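Local coordinates for hypothetical protein Ta0108 (PDB 1RLK) that probably hydrolyses peptidyl-tRNAs that drop off the ribosome during protein synthesis, releasing the tRNA and the N-acyl amino acid, at residues 13-18 with 93-98; 32-37 with 75-80. All coordinates share one frame; numbering follows the deposited sequence.

Contact 1 of 2, residues 13-18 with 93-98; sequences LDMGKG and TITCIG
L13 and M15 meet T93, I94 and T95 with no ring or side-chain amide between them; the flat groups touched are peptides of 93-98. L13 CD1 approaches the carbonyl oxygen I94 O at 3.5 Å, and M15 CE lies 3.9 Å from T95 O. The rest is contact between aliphatic groups and sulfur. L13 and T93 come tip to tip, CD2 of the leucine 4.0 Å from CG2 of the threonine, while L13 CD1 also rests 4.1 Å from T95 CG2. M15 crosses T95 at about a right angle, its SD 3.9 Å from T95 CG2. The methionine chain is extended at its second torsion and then bends at the third (chi3 -71°), which brings the terminal methyl up to the threonine's CB. At T95, CG2 sits anti to the carbonyl carbon and serves this apolar side, whereas OG1 is engaged by Q23 of helix 17-38. I94 O has a polar partner in R10. No hydrogen bond joins the two segments, so the contact, near the surface, rests on packing alone. Around it M15 also touches V9, I20 and Q23. The arrangement belongs to the first beta-alpha connection of the PTH2 fold: the turn after strand 3-10, with G16 as N-cap of helix 17-38, packs against the start of the antiparallel neighbour, strand 94-103.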
loop_
_atom_site.group_PDB
_atom_site.type_symbol
_atom_site.label_atom_id
_atom_site.label_comp_id
_atom_site.label_asym_id
_atom_site.label_seq_id
_atom_site.Cartn_x
_atom_site.Cartn_y
_atom_site.Cartn_z
ATOM N N LEU A 13 -1.390 15.769 1.796
ATOM C CA LEU A 13 -0.370 16.216 0.843
ATOM C C LEU A 13 -0.890 17.022 -0.351
ATOM O O LEU A 13 -0.101 17.474 -1.172
ATOM C CB LEU A 13 0.415 15.007 0.327
ATOM C CG LEU A 13 1.323 14.327 1.343
ATOM C CD1 LEU A 13 2.009 13.152 0.659
ATOM C CD2 LEU A 13 2.347 15.292 1.932
ATOM N N ASP A 14 -2.200 17.177 -0.481
ATOM C CA ASP A 14 -2.763 18.030 -1.541
ATOM C C ASP A 14 -2.484 17.405 -2.925
ATOM O O ASP A 14 -2.262 18.100 -3.920
ATOM C CB ASP A 14 -2.207 19.465 -1.388
ATOM C CG ASP A 14 -2.702 20.420 -2.443
ATOM O OD1 ASP A 14 -3.926 20.691 -2.498
ATOM O OD2 ASP A 14 -1.916 20.961 -3.255
ATOM N N MET A 15 -2.510 16.073 -2.979
ATOM C CA MET A 15 -2.266 15.359 -4.234
ATOM C C MET A 15 -3.509 15.347 -5.134
ATOM O O MET A 15 -4.617 15.067 -4.673
ATOM C CB MET A 15 -1.796 13.934 -3.955
ATOM C CG MET A 15 -0.419 13.883 -3.305
ATOM S SD MET A 15 0.247 12.237 -3.125
ATOM C CE MET A 15 -0.794 11.554 -1.819
ATOM N N GLY A 16 -3.310 15.645 -6.415
ATOM C CA GLY A 16 -4.379 15.566 -7.394
ATOM C C GLY A 16 -4.769 14.129 -7.706
ATOM O O GLY A 16 -4.076 13.196 -7.329
ATOM N N LYS A 17 -5.880 13.966 -8.414
ATOM C CA LYS A 17 -6.423 12.653 -8.778
ATOM C C LYS A 17 -5.409 11.780 -9.510
ATOM O O LYS A 17 -5.307 10.598 -9.247
ATOM C CB LYS A 17 -7.649 12.833 -9.691
ATOM C CG LYS A 17 -8.948 12.330 -9.117
ATOM C CD LYS A 17 -10.154 12.732 -10.000
ATOM C CE LYS A 17 -11.029 13.809 -9.331
ATOM N NZ LYS A 17 -11.900 14.523 -10.323
ATOM N N GLY A 18 -4.705 12.368 -10.465
ATOM C CA GLY A 18 -3.709 11.659 -11.247
ATOM C C GLY A 18 -2.486 11.246 -10.446
ATOM O O GLY A 18 -2.000 10.132 -10.577
ATOM N N THR A 93 8.947 12.741 -0.729
ATOM C CA THR A 93 7.945 12.615 0.331
ATOM C C THR A 93 7.244 11.269 0.314
ATOM O O THR A 93 6.969 10.731 -0.766
ATOM C CB THR A 93 6.898 13.696 0.171
ATOM O OG1 THR A 93 7.538 14.969 0.173
ATOM C CG2 THR A 93 5.967 13.722 1.364
ATOM N N ILE A 94 6.953 10.746 1.512
ATOM C CA ILE A 94 6.168 9.521 1.685
ATOM C C ILE A 94 4.707 9.845 1.384
ATOM O O ILE A 94 4.126 10.707 2.042
ATOM C CB ILE A 94 6.318 8.959 3.114
ATOM C CG1 ILE A 94 7.737 8.425 3.325
ATOM C CG2 ILE A 94 5.305 7.869 3.360
ATOM C CD1 ILE A 94 8.046 7.970 4.734
ATOM N N THR A 95 4.139 9.160 0.385
ATOM C CA THR A 95 2.787 9.432 -0.123
ATOM C C THR A 95 1.771 8.385 0.299
ATOM O O THR A 95 0.610 8.703 0.505
ATOM C CB THR A 95 2.786 9.506 -1.677
ATOM O OG1 THR A 95 3.402 8.335 -2.253
ATOM C CG2 THR A 95 3.631 10.649 -2.153
ATOM N N CYS A 96 2.191 7.133 0.374
ATOM C CA CYS A 96 1.286 6.033 0.636
ATOM C C CYS A 96 2.032 4.781 1.045
ATOM O O CYS A 96 3.260 4.752 1.035
ATOM C CB CYS A 96 0.427 5.767 -0.606
ATOM S SG CYS A 96 1.354 5.184 -2.039
ATOM N N ILE A 97 1.296 3.750 1.448
ATOM C CA ILE A 97 1.889 2.457 1.760
ATOM C C ILE A 97 1.023 1.338 1.199
ATOM O O ILE A 97 -0.196 1.342 1.372
ATOM C CB ILE A 97 2.118 2.291 3.283
ATOM C CG1 ILE A 97 2.779 0.956 3.587
ATOM C CG2 ILE A 97 0.821 2.412 4.070
ATOM C CD1 ILE A 97 3.235 0.829 5.034
ATOM N N GLY A 98 1.645 0.407 0.492
ATOM C CA GLY A 98 0.959 -0.775 -0.007
ATOM C C GLY A 98 1.108 -1.955 0.936
ATOM O O GLY A 98 2.149 -2.113 1.597
#

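Contact 2 of 2, residues 32-37 with 75-80; sequences AIRSMK and GIVNEI
R34 and S35, near the C-terminal end of helix 17-38, pack against V77 and E79 where the chain leaves a Schellman motif at G75 and enters strand 78-82, an outermost strand of the mixed sheet; it is helix-on-sheet packing of an alpha/beta fold. The electrostatic part is a salt bridge in which two R34 nitrogens hold one oxygen end-on: NH1 lies 2.9 Å from E79 OE1 and NH2 3.0 Å from the same E79 OE1. That oxygen sits in the guanidinium plane, but the carboxylate is turned 46° to it; NH1 comes on the anti side but tilted out of the carboxylate plane, NH2 from farther above the same face. R34 leaves the helix extended (CG anti to the backbone N, chi1 175°) and bends at chi3 to get there. A leucine in place of R34 has neither nitrogen, and the E79 carboxylate would probably lose its charge partner here and be freer to turn. The apolar part centres on V77, whose CG1 packs 4.1 Å from R34 CD. The same valine straddles the serine hydroxyl, CG1 and CG2 each 3.7 Å from S35 OG, whose hydrogen bond goes back to C31 O. Solvent adds a bridge: one water accepts from N78 N and, weakly, from R34 NH1. Within 75-80, N78 folds back, its ND2 donating to I76 O over 2.9 Å at a nearly straight 168°.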
loop_
_atom_site.group_PDB
_atom_site.type_symbol
_atom_site.label_atom_id
_atom_site.label_comp_id
_atom_site.label_asym_id
_atom_site.label_seq_id
_atom_site.Cartn_x
_atom_site.Cartn_y
_atom_site.Cartn_z
ATOM N N ALA A 32 3.356 -6.268 -5.483
ATOM C CA ALA A 32 2.982 -7.406 -6.318
ATOM C C ALA A 32 4.216 -8.199 -6.742
ATOM O O ALA A 32 4.226 -9.410 -6.665
ATOM C CB ALA A 32 2.184 -6.938 -7.554
ATOM N N ILE A 33 5.248 -7.492 -7.184
ATOM C CA ILE A 33 6.492 -8.115 -7.617
ATOM C C ILE A 33 7.213 -8.801 -6.456
ATOM O O ILE A 33 7.646 -9.931 -6.598
ATOM C CB ILE A 33 7.395 -7.083 -8.347
ATOM C CG1 ILE A 33 6.778 -6.775 -9.717
ATOM C CG2 ILE A 33 8.826 -7.619 -8.495
ATOM C CD1 ILE A 33 7.526 -5.773 -10.559
ATOM N N ARG A 34 7.333 -8.132 -5.314
ATOM C CA ARG A 34 7.908 -8.769 -4.129
ATOM C C ARG A 34 7.108 -10.025 -3.735
ATOM O O ARG A 34 7.680 -11.076 -3.432
ATOM C CB ARG A 34 7.972 -7.772 -2.973
ATOM C CG ARG A 34 8.448 -8.384 -1.657
ATOM C CD ARG A 34 8.879 -7.394 -0.610
ATOM N NE ARG A 34 9.716 -6.319 -1.152
ATOM C CZ ARG A 34 9.502 -5.011 -0.981
ATOM N NH1 ARG A 34 8.454 -4.564 -0.273
ATOM N NH2 ARG A 34 10.339 -4.137 -1.539
ATOM N N SER A 35 5.779 -9.927 -3.776
ATOM C CA SER A 35 4.922 -11.039 -3.360
ATOM C C SER A 35 5.034 -12.205 -4.330
ATOM O O SER A 35 4.936 -13.366 -3.939
ATOM C CB SER A 35 3.472 -10.594 -3.220
ATOM O OG SER A 35 3.322 -9.707 -2.125
ATOM N N MET A 36 5.265 -11.895 -5.599
ATOM C CA MET A 36 5.500 -12.922 -6.612
ATOM C C MET A 36 6.768 -13.722 -6.301
ATOM O O MET A 36 6.833 -14.924 -6.560
ATOM C CB MET A 36 5.613 -12.267 -7.992
ATOM C CG MET A 36 5.516 -13.227 -9.155
ATOM S SD MET A 36 5.513 -12.436 -10.803
ATOM C CE MET A 36 6.111 -10.821 -10.452
ATOM N N LYS A 37 7.761 -13.042 -5.744
ATOM C CA LYS A 37 9.028 -13.664 -5.364
ATOM C C LYS A 37 8.921 -14.519 -4.082
ATOM O O LYS A 37 9.283 -15.700 -4.092
ATOM C CB LYS A 37 10.117 -12.590 -5.201
ATOM C CG LYS A 37 10.498 -11.892 -6.512
ATOM C CD LYS A 37 11.721 -10.955 -6.351
ATOM C CE LYS A 37 11.952 -10.054 -7.574
ATOM N NZ LYS A 37 12.422 -8.672 -7.190
ATOM N N GLY A 75 3.937 -9.878 9.572
ATOM C CA GLY A 75 4.672 -10.514 8.499
ATOM C C GLY A 75 4.014 -10.306 7.155
ATOM O O GLY A 75 4.066 -11.180 6.288
ATOM N N ILE A 76 3.375 -9.154 6.995
ATOM C CA ILE A 76 2.678 -8.824 5.761
ATOM C C ILE A 76 3.588 -7.974 4.882
ATOM O O ILE A 76 4.176 -6.975 5.335
ATOM C CB ILE A 76 1.351 -8.093 6.064
ATOM C CG1 ILE A 76 0.377 -9.050 6.775
ATOM C CG2 ILE A 76 0.720 -7.554 4.774
ATOM C CD1 ILE A 76 -0.836 -8.371 7.416
ATOM N N VAL A 77 3.679 -8.364 3.616
ATOM C CA VAL A 77 4.407 -7.572 2.618
ATOM C C VAL A 77 3.867 -6.160 2.583
ATOM O O VAL A 77 2.650 -5.942 2.521
ATOM C CB VAL A 77 4.294 -8.195 1.203
ATOM C CG1 VAL A 77 4.855 -7.233 0.131
ATOM C CG2 VAL A 77 4.996 -9.546 1.161
ATOM N N ASN A 78 4.769 -5.184 2.623
ATOM C CA ASN A 78 4.379 -3.782 2.570
ATOM C C ASN A 78 5.460 -2.915 1.971
ATOM O O ASN A 78 6.653 -3.241 2.069
ATOM C CB ASN A 78 4.021 -3.280 3.969
ATOM C CG ASN A 78 5.225 -3.253 4.911
ATOM O OD1 ASN A 78 5.872 -2.216 5.062
ATOM N ND2 ASN A 78 5.520 -4.393 5.549
ATOM N N GLU A 79 5.055 -1.810 1.353
ATOM C CA GLU A 79 6.005 -0.887 0.753
ATOM C C GLU A 79 5.552 0.530 0.976
ATOM O O GLU A 79 4.465 0.922 0.525
ATOM C CB GLU A 79 6.128 -1.149 -0.749
ATOM C CG GLU A 79 7.123 -0.243 -1.451
ATOM C CD GLU A 79 8.581 -0.602 -1.182
ATOM O OE1 GLU A 79 8.884 -1.667 -0.555
ATOM O OE2 GLU A 79 9.421 0.189 -1.642
ATOM N N ILE A 80 6.379 1.299 1.682
ATOM C CA ILE A 80 6.224 2.727 1.772
ATOM C C ILE A 80 6.690 3.353 0.457
ATOM O O ILE A 80 7.772 3.044 -0.040
ATOM C CB ILE A 80 7.029 3.276 2.970
ATOM C CG1 ILE A 80 6.254 2.992 4.258
ATOM C CG2 ILE A 80 7.299 4.773 2.812
ATOM C CD1 ILE A 80 7.034 3.242 5.518
HETATM O O HOH W 1 7.588 -6.244 2.498
#

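How the contacts relate
The two contacts lie on opposite sides of the chain's centre, their centres about 19 Å apart, yet share helix 17-38: contact 1 lies just before its first turn and contact 2 near its end. Along the chain they are nested, with 32-37 and 75-80 both falling between 13-18 and 93-98. Strands 78-82 and 94-103 follow each other in sequence and pair antiparallel in the same sheet, where G98 N lies 2.9 Å from E79 O in a probable hydrogen bond. I94 of contact 1 also packs on I80 of contact 2. The loop leading into the helix thus meets strand 94-103, and its last turns meet V77-E79, while helix 61-74 touches I94, I97 and I80; all four segments belong to the PTH2 family region.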